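Local coordinates for iron-regulated ABC transporter siderophore-binding protein SirA (Staphylococcus aureus subsp. aureus, PDB 3MWF) that binds the iron(III) siderophore staphyloferrin B in a cleft between two lobes and probably delivers it to an ABC transporter for uptake, at residues E71-S80 / R93-I104; L161-A170 / M218-D229. All blocks are in the same frame, centred on the assembly; numbering follows the deposited sequence. Where two conformers were deposited one is given.

Interaction 1 (E71-S80 / R93-I104). With SE8 (5-[(2-{[(3S)-5-{[(2S)-2-amino-2-carboxyethyl]amino}-3-carboxy-3-hydroxy-5-oxopentanoyl]amino}ethyl)amino]-2,5-dioxopentanoic acid), chain C.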
loop_
_atom_site.group_PDB
_atom_site.type_symbol
_atom_site.label_atom_id
_atom_site.label_comp_id
_atom_site.label_asym_id
_atom_site.label_seq_id
_atom_site.Cartn_x
_atom_site.Cartn_y
_atom_site.Cartn_z
ATOM N N GLU A 71 4.446 13.721 0.504
ATOM C CA GLU A 71 5.165 12.591 -0.101
ATOM C C GLU A 71 5.681 12.817 -1.539
ATOM O O GLU A 71 6.767 12.370 -1.869
ATOM C CB GLU A 71 4.339 11.308 0.033
ATOM C CG GLU A 71 5.073 10.059 -0.508
ATOM C CD GLU A 71 4.400 8.766 -0.132
ATOM O OE1 GLU A 71 3.958 8.624 1.046
ATOM O OE2 GLU A 71 4.389 7.871 -1.025
ATOM N N PRO A 72 4.909 13.514 -2.399
ATOM C CA PRO A 72 5.454 13.740 -3.747
ATOM C C PRO A 72 6.674 14.667 -3.805
ATOM O O PRO A 72 7.374 14.679 -4.820
ATOM C CB PRO A 72 4.298 14.414 -4.472
ATOM C CG PRO A 72 3.082 13.844 -3.787
ATOM C CD PRO A 72 3.473 13.845 -2.345
ATOM N N ALA A 73 6.913 15.452 -2.757
ATOM C CA ALA A 73 8.028 16.426 -2.760
ATOM C C ALA A 73 8.363 16.902 -1.369
ATOM O O ALA A 73 8.017 18.040 -0.979
ATOM C CB ALA A 73 7.703 17.622 -3.682
ATOM N N PRO A 74 9.040 16.047 -0.597
ATOM C CA PRO A 74 9.363 16.399 0.791
ATOM C C PRO A 74 10.355 17.562 0.874
ATOM O O PRO A 74 11.079 17.852 -0.090
ATOM C CB PRO A 74 9.995 15.119 1.341
ATOM C CG PRO A 74 10.500 14.400 0.138
ATOM C CD PRO A 74 9.429 14.655 -0.897
ATOM N N ASN A 75 10.299 18.261 2.005
ATOM C CA ASN A 75 11.098 19.471 2.196
ATOM C C ASN A 75 12.463 19.092 2.742
ATOM O O ASN A 75 12.595 18.705 3.910
ATOM C CB ASN A 75 10.361 20.422 3.151
ATOM C CG ASN A 75 11.061 21.743 3.297
ATOM O OD1 ASN A 75 12.229 21.766 3.637
ATOM N ND2 ASN A 75 10.356 22.851 3.046
ATOM N N LEU A 76 13.478 19.160 1.868
ATOM C CA LEU A 76 14.827 18.739 2.245
ATOM C C LEU A 76 15.432 19.553 3.395
ATOM O O LEU A 76 16.224 19.031 4.191
ATOM C CB LEU A 76 15.763 18.805 1.028
ATOM C CG LEU A 76 15.935 17.577 0.130
ATOM C CD1 LEU A 76 14.689 16.696 0.002
ATOM C CD2 LEU A 76 16.409 18.119 -1.248
ATOM N N GLU A 77 15.083 20.837 3.470
ATOM C CA GLU A 77 15.528 21.651 4.615
ATOM C C GLU A 77 14.988 21.123 5.943
ATOM O O GLU A 77 15.715 21.012 6.910
ATOM C CB GLU A 77 15.154 23.120 4.438
ATOM C CG GLU A 77 15.759 24.004 5.522
ATOM C CD GLU A 77 15.218 25.418 5.482
ATOM O OE1 GLU A 77 14.641 25.793 4.432
ATOM O OE2 GLU A 77 15.365 26.142 6.504
ATOM N N GLU A 78 13.711 20.750 5.984
ATOM C CA GLU A 78 13.157 20.199 7.210
ATOM C C GLU A 78 13.783 18.855 7.573
ATOM O O GLU A 78 13.969 18.565 8.740
ATOM C CB GLU A 78 11.638 20.068 7.084
ATOM C CG GLU A 78 10.942 21.415 6.867
ATOM C CD GLU A 78 11.166 22.382 8.036
ATOM O OE1 GLU A 78 11.203 21.934 9.196
ATOM O OE2 GLU A 78 11.333 23.591 7.786
ATOM N N ILE A 79 14.082 18.019 6.572
ATOM C CA ILE A 79 14.773 16.759 6.825
ATOM C C ILE A 79 16.158 17.050 7.438
ATOM O O ILE A 79 16.521 16.481 8.468
ATOM C CB ILE A 79 14.934 15.955 5.516
ATOM C CG1 ILE A 79 13.557 15.629 4.924
ATOM C CG2 ILE A 79 15.769 14.671 5.736
ATOM C CD1 ILE A 79 13.624 14.947 3.544
ATOM N N SER A 80 16.883 17.972 6.813
ATOM C CA SER A 80 18.228 18.340 7.279
ATOM C C SER A 80 18.229 18.789 8.746
ATOM O O SER A 80 19.107 18.391 9.522
ATOM C CB SER A 80 18.801 19.455 6.417
ATOM O OG SER A 80 20.149 19.682 6.806
ATOM N N ARG A 93 9.176 8.103 -5.593
ATOM C CA ARG A 93 8.980 9.476 -5.136
ATOM C C ARG A 93 10.237 10.331 -5.241
ATOM O O ARG A 93 10.148 11.514 -5.550
ATOM C CB ARG A 93 8.526 9.517 -3.678
ATOM C CG ARG A 93 7.264 8.685 -3.357
ATOM C CD ARG A 93 6.094 9.100 -4.181
ATOM N NE ARG A 93 4.924 8.368 -3.710
ATOM C CZ ARG A 93 3.809 8.220 -4.409
ATOM N NH1 ARG A 93 3.709 8.729 -5.630
ATOM N NH2 ARG A 93 2.789 7.553 -3.873
ATOM N N ASN A 94 11.387 9.721 -4.969
ATOM C CA ASN A 94 12.564 10.535 -4.634
ATOM C C ASN A 94 13.764 10.308 -5.545
ATOM O O ASN A 94 14.858 10.775 -5.225
ATOM C CB ASN A 94 13.028 10.270 -3.190
ATOM C CG ASN A 94 11.874 10.250 -2.177
ATOM O OD1 ASN A 94 11.662 9.243 -1.495
ATOM N ND2 ASN A 94 11.158 11.380 -2.047
ATOM N N GLU A 95 13.583 9.646 -6.686
ATOM C CA GLU A 95 14.779 9.319 -7.497
ATOM C C GLU A 95 15.597 10.577 -7.788
ATOM O O GLU A 95 16.826 10.544 -7.681
ATOM C CB GLU A 95 14.404 8.654 -8.820
ATOM C CG GLU A 95 15.643 8.252 -9.644
ATOM C CD GLU A 95 15.291 7.390 -10.833
ATOM O OE1 GLU A 95 14.082 7.194 -11.086
ATOM O OE2 GLU A 95 16.221 6.913 -11.520
ATOM N N LYS A 96 14.908 11.671 -8.133
ATOM C CA LYS A 96 15.586 12.886 -8.591
ATOM C C LYS A 96 16.316 13.651 -7.479
ATOM O O LYS A 96 17.207 14.447 -7.767
ATOM C CB LYS A 96 14.610 13.793 -9.361
ATOM C CG LYS A 96 14.258 13.269 -10.761
ATOM C CD LYS A 96 13.514 14.333 -11.580
ATOM C CE LYS A 96 13.618 14.087 -13.089
ATOM N NZ LYS A 96 12.860 12.865 -13.531
ATOM N N VAL A 97 15.947 13.415 -6.219
ATOM C CA VAL A 97 16.613 14.064 -5.102
ATOM C C VAL A 97 17.463 13.096 -4.256
ATOM O O VAL A 97 17.882 13.447 -3.165
ATOM C CB VAL A 97 15.606 14.799 -4.190
ATOM C CG1 VAL A 97 14.802 15.786 -5.015
ATOM C CG2 VAL A 97 14.681 13.789 -3.489
ATOM N N TYR A 98 17.645 11.861 -4.730
ATOM C CA TYR A 98 18.384 10.862 -3.947
ATOM C C TYR A 98 19.779 11.357 -3.533
ATOM O O TYR A 98 20.204 11.128 -2.391
ATOM C CB TYR A 98 18.519 9.514 -4.700
ATOM C CG TYR A 98 19.386 8.558 -3.933
ATOM C CD1 TYR A 98 18.904 7.903 -2.796
ATOM C CD2 TYR A 98 20.711 8.338 -4.315
ATOM C CE1 TYR A 98 19.708 7.023 -2.069
ATOM C CE2 TYR A 98 21.537 7.466 -3.589
ATOM C CZ TYR A 98 21.031 6.819 -2.473
ATOM O OH TYR A 98 21.853 5.971 -1.779
ATOM N N ASP A 99 20.497 12.006 -4.455
ATOM C CA ASP A 99 21.850 12.496 -4.106
ATOM C C ASP A 99 21.776 13.574 -3.013
ATOM O O ASP A 99 22.649 13.616 -2.118
ATOM C CB ASP A 99 22.591 13.079 -5.311
ATOM C CG ASP A 99 22.935 12.054 -6.387
ATOM O OD1 ASP A 99 22.716 10.828 -6.225
ATOM O OD2 ASP A 99 23.394 12.519 -7.452
ATOM N N GLN A 100 20.747 14.420 -3.095
ATOM C CA GLN A 100 20.543 15.485 -2.116
ATOM C C GLN A 100 20.203 14.893 -0.743
ATOM O O GLN A 100 20.682 15.368 0.285
ATOM C CB GLN A 100 19.461 16.462 -2.595
ATOM C CG GLN A 100 19.852 17.234 -3.871
ATOM C CD GLN A 100 18.726 18.055 -4.480
ATOM O OE1 GLN A 100 18.516 19.214 -4.110
ATOM N NE2 GLN A 100 18.020 17.475 -5.452
ATOM N N LEU A 101 19.387 13.836 -0.739
ATOM C CA LEU A 101 19.071 13.109 0.483
ATOM C C LEU A 101 20.331 12.487 1.086
ATOM O O LEU A 101 20.546 12.581 2.295
ATOM C CB LEU A 101 18.024 12.017 0.246
ATOM C CG LEU A 101 16.619 12.530 -0.053
ATOM C CD1 LEU A 101 15.768 11.342 -0.484
ATOM C CD2 LEU A 101 15.978 13.239 1.169
ATOM N N SER A 102 21.164 11.885 0.227
ATOM C CA SER A 102 22.407 11.247 0.677
ATOM C C SER A 102 23.386 12.248 1.273
ATOM O O SER A 102 24.194 11.883 2.114
ATOM C CB SER A 102 23.092 10.477 -0.475
ATOM O OG SER A 102 22.276 9.372 -0.854
ATOM N N LYS A 103 23.307 13.504 0.856
ATOM C CA LYS A 103 24.181 14.540 1.451
ATOM C C LYS A 103 23.778 14.875 2.885
ATOM O O LYS A 103 24.582 15.335 3.697
ATOM C CB LYS A 103 24.224 15.793 0.595
ATOM C CG LYS A 103 24.998 15.606 -0.701
ATOM C CD LYS A 103 24.863 16.799 -1.620
ATOM C CE LYS A 103 25.461 18.066 -1.020
ATOM N NZ LYS A 103 25.179 19.212 -1.951
ATOM N N ILE A 104 22.516 14.636 3.210
ATOM C CA ILE A 104 22.028 14.833 4.575
ATOM C C ILE A 104 22.355 13.682 5.516
ATOM O O ILE A 104 22.860 13.886 6.634
ATOM C CB ILE A 104 20.481 15.118 4.557
ATOM C CG1 ILE A 104 20.165 16.315 3.643
ATOM C CG2 ILE A 104 19.933 15.249 6.004
ATOM C CD1 ILE A 104 18.671 16.542 3.378
HETATM C C1 SE8 C . 0.129 10.978 -5.871
HETATM C C2 SE8 C . -1.368 10.842 -5.849
HETATM C C3 SE8 C . -1.881 10.746 -4.421
HETATM N N4 SE8 C . -1.452 9.526 -3.744
HETATM C C5 SE8 C . -2.198 8.440 -3.723
HETATM C C6 SE8 C . -1.572 7.199 -3.136
HETATM C C7 SE8 C . -0.727 6.470 -4.180
HETATM C C8 SE8 C . 0.017 5.321 -3.474
HETATM C C9 SE8 C . 0.735 4.358 -4.417
HETATM N N10 SE8 C . 1.280 4.859 -5.524
HETATM C C11 SE8 C . 1.992 3.967 -6.411
HETATM C C12 SE8 C . 3.449 4.378 -6.539
HETATM N N13 SE8 C . 4.077 3.817 -7.728
HETATM C C14 SE8 C . 3.984 4.366 -8.976
HETATM C C15 SE8 C . 3.574 5.800 -9.127
HETATM C C16 SE8 C . 2.072 5.728 -9.004
HETATM C C17 SE8 C . 1.407 6.921 -8.392
HETATM C C18 SE8 C . 0.373 7.500 -9.233
HETATM O O19 SE8 C . 0.633 12.086 -5.549
HETATM O O20 SE8 C . 0.805 10.003 -6.257
HETATM N N21 SE8 C . -1.751 9.646 -6.625
HETATM O O22 SE8 C . -3.335 8.385 -4.148
HETATM C C23 SE8 C . -1.606 5.978 -5.317
HETATM O O24 SE8 C . -2.332 4.968 -5.143
HETATM O O25 SE8 C . -1.585 6.577 -6.421
HETATM O O26 SE8 C . 0.192 7.410 -4.766
HETATM O O27 SE8 C . 0.804 3.169 -4.126
HETATM O O28 SE8 C . 4.194 3.728 -9.992
HETATM O O29 SE8 C . 1.609 7.288 -7.230
HETATM O O30 SE8 C . -0.529 8.129 -8.690
HETATM O O31 SE8 C . 0.391 7.312 -10.476
HETATM O O HOH W 1 2.058 6.511 -0.943
HETATM O O HOH W 2 8.828 11.418 -0.371
HETATM O O HOH W 3 7.673 12.371 -6.434
#
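Glu-71 and Arg-93 form a salt bridge at the ligand end of this contact, Arg-93 NE reaching Glu-71 OE2 at 2.8 Å with an N-H...O angle of 150°. The oxygen is met on its anti lone pair, and the carboxylate and guanidinium planes stand 61° apart, so the pair is no flat two-pronged fork; NH2 adds a weak second bond to the same OE2. Glu-71 OE1 is taken by Gln-29, while water 1 donates to OE2 and accepts from Arg-93 NH2.

The guanidinium is shared with staphyloferrin B. Its NH2 gives a 2.7 Å hydrogen bond to SE8 O26, and NH1 bonds SE8 O29 at 3.0 Å, with a weaker bond to O20. A bend at chi2 brings the arginine chain alongside Glu-71, Arg-93 NE lying 3.6 Å from Glu-71 CG. The Glu-71 carboxylate, itself bonded to Gln-29, probably helps hold the guanidinium for the siderophore.

Backbone carbonyls are met through solvent. Water 3 donates to both Pro-72 O and Arg-93 O, each at 2.8 Å, and water 2 accepts from Asn-94 ND2 and lies within bonding distance of Glu-71 O. The other end of that amide, OD1, accepts from Ser-90 N. At the start of helix 76-80, Asn-75 OD1 caps Glu-78 N.

Farther from the ligand the contact becomes apolar. Leu-101 CD2 lies 3.8 Å from Ile-79 CD1 and also touches Leu-76 CD1, while Ile-104 CD1 packs against Ile-79 CG2 at 4.2 Å. Helices 76-80 and 98-104 run nearly parallel, 21° apart with axes 10.2 Å from each other. Both pack on strand 86-90 of the mixed sheet, where Ile-79 and Ile-104 touch Ile-87 and Leu-101 touches Ala-89.

Interaction 2 (L161-A170 / M218-D229). With SE8 (5-[(2-{[(3S)-5-{[(2S)-2-amino-2-carboxyethyl]amino}-3-carboxy-3-hydroxy-5-oxopentanoyl]amino}ethyl)amino]-2,5-dioxopentanoic acid), chain C.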
loop_
_atom_site.group_PDB
_atom_site.type_symbol
_atom_site.label_atom_id
_atom_site.label_comp_id
_atom_site.label_asym_id
_atom_site.label_seq_id
_atom_site.Cartn_x
_atom_site.Cartn_y
_atom_site.Cartn_z
ATOM N N LEU A 161 -11.243 -17.654 -6.117
ATOM C CA LEU A 161 -12.071 -16.635 -6.722
ATOM C C LEU A 161 -11.161 -15.685 -7.496
ATOM O O LEU A 161 -10.018 -15.461 -7.106
ATOM C CB LEU A 161 -12.807 -15.819 -5.649
ATOM C CG LEU A 161 -13.754 -16.606 -4.739
ATOM C CD1 LEU A 161 -14.455 -15.619 -3.809
ATOM C CD2 LEU A 161 -14.733 -17.417 -5.581
ATOM N N LYS A 162 -11.705 -15.122 -8.558
ATOM C CA LYS A 162 -11.093 -13.937 -9.165
ATOM C C LYS A 162 -11.566 -12.664 -8.447
ATOM O O LYS A 162 -12.746 -12.507 -8.105
ATOM C CB LYS A 162 -11.395 -13.883 -10.656
ATOM C CG LYS A 162 -10.619 -14.933 -11.415
ATOM C CD LYS A 162 -10.993 -14.929 -12.898
ATOM C CE LYS A 162 -12.129 -15.873 -13.205
ATOM N NZ LYS A 162 -12.531 -15.823 -14.655
ATOM N N ALA A 163 -10.621 -11.746 -8.236
ATOM C CA ALA A 163 -10.911 -10.484 -7.533
ATOM C C ALA A 163 -10.415 -9.324 -8.385
ATOM O O ALA A 163 -9.484 -9.482 -9.181
ATOM C CB ALA A 163 -10.193 -10.459 -6.157
ATOM N N SER A 164 -11.061 -8.174 -8.234
ATOM C CA SER A 164 -10.438 -6.911 -8.716
ATOM C C SER A 164 -10.671 -5.852 -7.659
ATOM O O SER A 164 -11.638 -5.933 -6.903
ATOM C CB SER A 164 -10.984 -6.471 -10.069
ATOM O OG SER A 164 -12.362 -6.118 -10.022
ATOM N N VAL A 165 -9.758 -4.886 -7.616
ATOM C CA VAL A 165 -9.836 -3.757 -6.700
ATOM C C VAL A 165 -9.991 -2.524 -7.587
ATOM O O VAL A 165 -9.078 -2.163 -8.355
ATOM C CB VAL A 165 -8.549 -3.664 -5.838
ATOM C CG1 VAL A 165 -8.625 -2.421 -4.908
ATOM C CG2 VAL A 165 -8.395 -4.954 -5.018
ATOM N N VAL A 166 -11.171 -1.923 -7.531
ATOM C CA VAL A 166 -11.531 -0.796 -8.416
ATOM C C VAL A 166 -11.551 0.453 -7.560
ATOM O O VAL A 166 -12.218 0.474 -6.506
ATOM C CB VAL A 166 -12.914 -1.021 -9.052
ATOM C CG1 VAL A 166 -13.379 0.203 -9.842
ATOM C CG2 VAL A 166 -12.869 -2.294 -9.973
ATOM N N ASN A 167 -10.835 1.472 -8.025
ATOM C CA ASN A 167 -10.697 2.744 -7.279
ATOM C C ASN A 167 -11.269 3.872 -8.102
ATOM O O ASN A 167 -10.749 4.223 -9.188
ATOM C CB ASN A 167 -9.202 2.948 -6.973
ATOM C CG ASN A 167 -8.805 4.399 -6.636
ATOM O OD1 ASN A 167 -7.753 4.855 -7.098
ATOM N ND2 ASN A 167 -9.620 5.116 -5.844
ATOM N N PHE A 168 -12.360 4.460 -7.602
ATOM C CA PHE A 168 -12.914 5.631 -8.272
ATOM C C PHE A 168 -12.167 6.879 -7.801
ATOM O O PHE A 168 -12.003 7.084 -6.582
ATOM C CB PHE A 168 -14.411 5.754 -8.007
ATOM C CG PHE A 168 -15.187 4.610 -8.579
ATOM C CD1 PHE A 168 -15.172 4.404 -9.952
ATOM C CD2 PHE A 168 -15.869 3.724 -7.758
ATOM C CE1 PHE A 168 -15.848 3.341 -10.520
ATOM C CE2 PHE A 168 -16.583 2.641 -8.328
ATOM C CZ PHE A 168 -16.552 2.449 -9.716
ATOM N N ARG A 169 -11.682 7.664 -8.763
ATOM C CA ARG A 169 -10.952 8.917 -8.450
ATOM C C ARG A 169 -11.780 10.079 -8.958
ATOM O O ARG A 169 -12.892 9.886 -9.434
ATOM C CB ARG A 169 -9.576 8.917 -9.099
ATOM C CG ARG A 169 -8.670 7.767 -8.617
ATOM C CD ARG A 169 -7.229 8.276 -8.317
ATOM N NE ARG A 169 -6.640 7.377 -7.340
ATOM C CZ ARG A 169 -5.787 7.705 -6.401
ATOM N NH1 ARG A 169 -5.352 8.978 -6.227
ATOM N NH2 ARG A 169 -5.375 6.739 -5.615
ATOM N N ALA A 170 -11.251 11.292 -8.859
ATOM C CA ALA A 170 -12.032 12.476 -9.234
ATOM C C ALA A 170 -12.317 12.583 -10.745
ATOM O O ALA A 170 -13.351 13.145 -11.155
ATOM C CB ALA A 170 -11.294 13.766 -8.729
ATOM N N MET A 218 -12.294 -5.046 -15.411
ATOM C CA MET A 218 -12.522 -5.206 -13.983
ATOM C C MET A 218 -13.157 -6.539 -13.625
ATOM O O MET A 218 -13.330 -6.850 -12.438
ATOM C CB MET A 218 -13.504 -4.108 -13.517
ATOM C CG MET A 218 -12.963 -2.708 -13.745
ATOM S SD MET A 218 -14.289 -1.556 -13.315
ATOM C CE MET A 218 -13.454 -0.041 -13.722
ATOM N N ASN A 219 -13.577 -7.320 -14.629
ATOM C CA ASN A 219 -14.412 -8.482 -14.309
ATOM C C ASN A 219 -13.766 -9.426 -13.295
ATOM O O ASN A 219 -12.573 -9.693 -13.352
ATOM C CB ASN A 219 -14.808 -9.268 -15.573
ATOM C CG ASN A 219 -16.032 -10.139 -15.318
ATOM O OD1 ASN A 219 -16.913 -9.779 -14.507
ATOM N ND2 ASN A 219 -16.074 -11.308 -15.959
ATOM N N ALA A 220 -14.576 -9.926 -12.358
ATOM C CA ALA A 220 -14.114 -10.733 -11.252
ATOM C C ALA A 220 -15.325 -11.384 -10.606
ATOM O O ALA A 220 -16.465 -10.960 -10.838
ATOM C CB ALA A 220 -13.394 -9.848 -10.222
ATOM N N ASP A 221 -15.080 -12.429 -9.826
ATOM C CA ASP A 221 -16.124 -13.023 -8.961
ATOM C C ASP A 221 -16.510 -12.132 -7.771
ATOM O O ASP A 221 -17.649 -12.175 -7.308
ATOM C CB ASP A 221 -15.667 -14.374 -8.459
ATOM C CG ASP A 221 -15.307 -15.306 -9.598
ATOM O OD1 ASP A 221 -16.074 -15.364 -10.580
ATOM O OD2 ASP A 221 -14.242 -15.926 -9.507
ATOM N N HIS A 222 -15.561 -11.336 -7.289
ATOM C CA HIS A 222 -15.831 -10.335 -6.257
ATOM C C HIS A 222 -15.026 -9.068 -6.555
ATOM O O HIS A 222 -13.843 -9.159 -6.921
ATOM C CB HIS A 222 -15.433 -10.874 -4.878
ATOM C CG HIS A 222 -16.053 -10.110 -3.751
ATOM N ND1 HIS A 222 -17.177 -10.554 -3.082
ATOM C CD2 HIS A 222 -15.751 -8.898 -3.228
ATOM C CE1 HIS A 222 -17.543 -9.641 -2.193
ATOM N NE2 HIS A 222 -16.687 -8.630 -2.256
ATOM N N ILE A 223 -15.651 -7.914 -6.334
ATOM C CA ILE A 223 -15.011 -6.627 -6.631
ATOM C C ILE A 223 -14.979 -5.790 -5.371
ATOM O O ILE A 223 -15.979 -5.682 -4.664
ATOM C CB ILE A 223 -15.742 -5.885 -7.789
ATOM C CG1 ILE A 223 -15.554 -6.639 -9.117
ATOM C CG2 ILE A 223 -15.280 -4.394 -7.895
ATOM C CD1 ILE A 223 -16.354 -6.040 -10.298
ATOM N N PHE A 224 -13.813 -5.210 -5.091
ATOM C CA PHE A 224 -13.603 -4.402 -3.908
ATOM C C PHE A 224 -13.498 -2.979 -4.375
ATOM O O PHE A 224 -12.616 -2.660 -5.179
ATOM C CB PHE A 224 -12.305 -4.870 -3.243
ATOM C CG PHE A 224 -12.368 -6.296 -2.779
ATOM C CD1 PHE A 224 -13.009 -6.603 -1.572
ATOM C CD2 PHE A 224 -11.865 -7.344 -3.567
ATOM C CE1 PHE A 224 -13.108 -7.910 -1.143
ATOM C CE2 PHE A 224 -11.940 -8.672 -3.141
ATOM C CZ PHE A 224 -12.571 -8.960 -1.912
ATOM N N VAL A 225 -14.403 -2.124 -3.902
ATOM C CA VAL A 225 -14.432 -0.736 -4.381
ATOM C C VAL A 225 -13.831 0.241 -3.364
ATOM O O VAL A 225 -14.276 0.281 -2.216
ATOM C CB VAL A 225 -15.880 -0.318 -4.723
ATOM C CG1 VAL A 225 -15.968 1.164 -5.070
ATOM C CG2 VAL A 225 -16.404 -1.144 -5.887
ATOM N N VAL A 226 -12.869 1.049 -3.807
ATOM C CA VAL A 226 -12.205 2.052 -2.944
ATOM C C VAL A 226 -12.431 3.433 -3.526
ATOM O O VAL A 226 -12.099 3.688 -4.688
ATOM C CB VAL A 226 -10.677 1.803 -2.837
ATOM C CG1 VAL A 226 -10.037 2.796 -1.857
ATOM C CG2 VAL A 226 -10.351 0.387 -2.413
ATOM N N LYS A 227 -13.029 4.335 -2.740
ATOM C CA LYS A 227 -13.223 5.722 -3.183
ATOM C C LYS A 227 -12.047 6.492 -2.591
ATOM O O LYS A 227 -11.920 6.577 -1.367
ATOM C CB LYS A 227 -14.558 6.257 -2.646
ATOM C CG LYS A 227 -15.744 5.756 -3.467
ATOM C CD LYS A 227 -17.075 6.277 -2.904
ATOM C CE LYS A 227 -17.511 5.514 -1.671
ATOM N NZ LYS A 227 -18.015 4.132 -2.021
ATOM N N SER A 228 -11.154 6.992 -3.439
ATOM C CA SER A 228 -9.927 7.613 -2.939
ATOM C C SER A 228 -9.289 8.487 -3.995
ATOM O O SER A 228 -9.054 8.049 -5.114
ATOM C CB SER A 228 -8.931 6.531 -2.484
ATOM O OG SER A 228 -7.729 7.104 -1.966
ATOM N N ASP A 229 -9.057 9.746 -3.647
ATOM C CA ASP A 229 -8.263 10.647 -4.487
ATOM C C ASP A 229 -7.763 11.783 -3.582
ATOM O O ASP A 229 -8.401 12.866 -3.497
ATOM C CB ASP A 229 -9.076 11.181 -5.688
ATOM C CG ASP A 229 -8.220 11.898 -6.722
ATOM O OD1 ASP A 229 -7.077 12.291 -6.404
ATOM O OD2 ASP A 229 -8.697 12.137 -7.858
HETATM C C1 SE8 C . 0.129 10.978 -5.871
HETATM C C2 SE8 C . -1.368 10.842 -5.849
HETATM C C3 SE8 C . -1.881 10.746 -4.421
HETATM N N4 SE8 C . -1.452 9.526 -3.744
HETATM C C5 SE8 C . -2.198 8.440 -3.723
HETATM C C6 SE8 C . -1.572 7.199 -3.136
HETATM C C7 SE8 C . -0.727 6.470 -4.180
HETATM C C8 SE8 C . 0.017 5.321 -3.474
HETATM C C9 SE8 C . 0.735 4.358 -4.417
HETATM N N10 SE8 C . 1.280 4.859 -5.524
HETATM C C11 SE8 C . 1.992 3.967 -6.411
HETATM C C12 SE8 C . 3.449 4.378 -6.539
HETATM N N13 SE8 C . 4.077 3.817 -7.728
HETATM C C14 SE8 C . 3.984 4.366 -8.976
HETATM C C15 SE8 C . 3.574 5.800 -9.127
HETATM C C16 SE8 C . 2.072 5.728 -9.004
HETATM C C17 SE8 C . 1.407 6.921 -8.392
HETATM C C18 SE8 C . 0.373 7.500 -9.233
HETATM O O19 SE8 C . 0.633 12.086 -5.549
HETATM O O20 SE8 C . 0.805 10.003 -6.257
HETATM N N21 SE8 C . -1.751 9.646 -6.625
HETATM O O22 SE8 C . -3.335 8.385 -4.148
HETATM C C23 SE8 C . -1.606 5.978 -5.317
HETATM O O24 SE8 C . -2.332 4.968 -5.143
HETATM O O25 SE8 C . -1.585 6.577 -6.421
HETATM O O26 SE8 C . 0.192 7.410 -4.766
HETATM O O27 SE8 C . 0.804 3.169 -4.126
HETATM O O28 SE8 C . 4.194 3.728 -9.992
HETATM O O29 SE8 C . 1.609 7.288 -7.230
HETATM O O30 SE8 C . -0.529 8.129 -8.690
HETATM O O31 SE8 C . 0.391 7.312 -10.476
HETATM O O HOH W 4 -10.175 -10.342 -11.945
HETATM O O HOH W 5 -5.389 10.994 -8.943
#
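Asn-167 spends both amide N-H groups on the neighbouring strand: ND2 donates to Val-226 O and Ser-228 O, each at 3.1 Å, with N-H...O angles of 174° and 176°. Both acceptors lie in the amide plane, which should fix the amide's rotation. The site ends a parallel strand pair, 163-168 with 222-227, in the mixed sheet of one lobe. Through its middle the ladder alternates, Phe-224 N to Ser-164 O and Val-166 N to Phe-224 O; at Val-226 O, where the amide also donates, the Phe-168 N bond is weak.

At the other end, Ser-164 OG donates to Met-218 O at 2.7 Å on a lone pair, chi1 of 65° directing it there. On the Ser-164 face Val-166 CG2 meets Met-218 SD at 3.7 Å and Phe-168 CE2 rests 3.6 Å from Val-225 CG1.

Beyond the strands Asp-229 OD2 accepts from Ala-170 N, while its OD1 lies in a long salt bridge with Arg-169 NH1, a weak water bond beside it. Asn-167 OD1 takes Arg-169 NE at 2.8 Å, in the guanidinium plane, as second-shell support. Ser-228 O lies over one guanidinium face, and at the edge NH1 and NH2 both hold SE8 O22 at 3.0 Å.

How the interactions relate
Along the chain the two contacts follow in series, neither nested nor crossed. Interaction 1 closes first, over a short loop of 12 residues that holds strand 86-90, and ties the edge strand 73-74 and its following helix to helices 91-94 and 98-104. Helix 130-155 then leads on to interaction 2, whose 47 intervening residues include strands 173-176 and 206-209 and helices 179-187 and 194-201; it joins neighbouring strands of the second mixed sheet. The contacts lie on opposite sides of the chain's centre, their centres 33 Å apart and nearest atoms about 8 Å apart. They do not touch, but staphyloferrin B connects them, receiving an arginine from each.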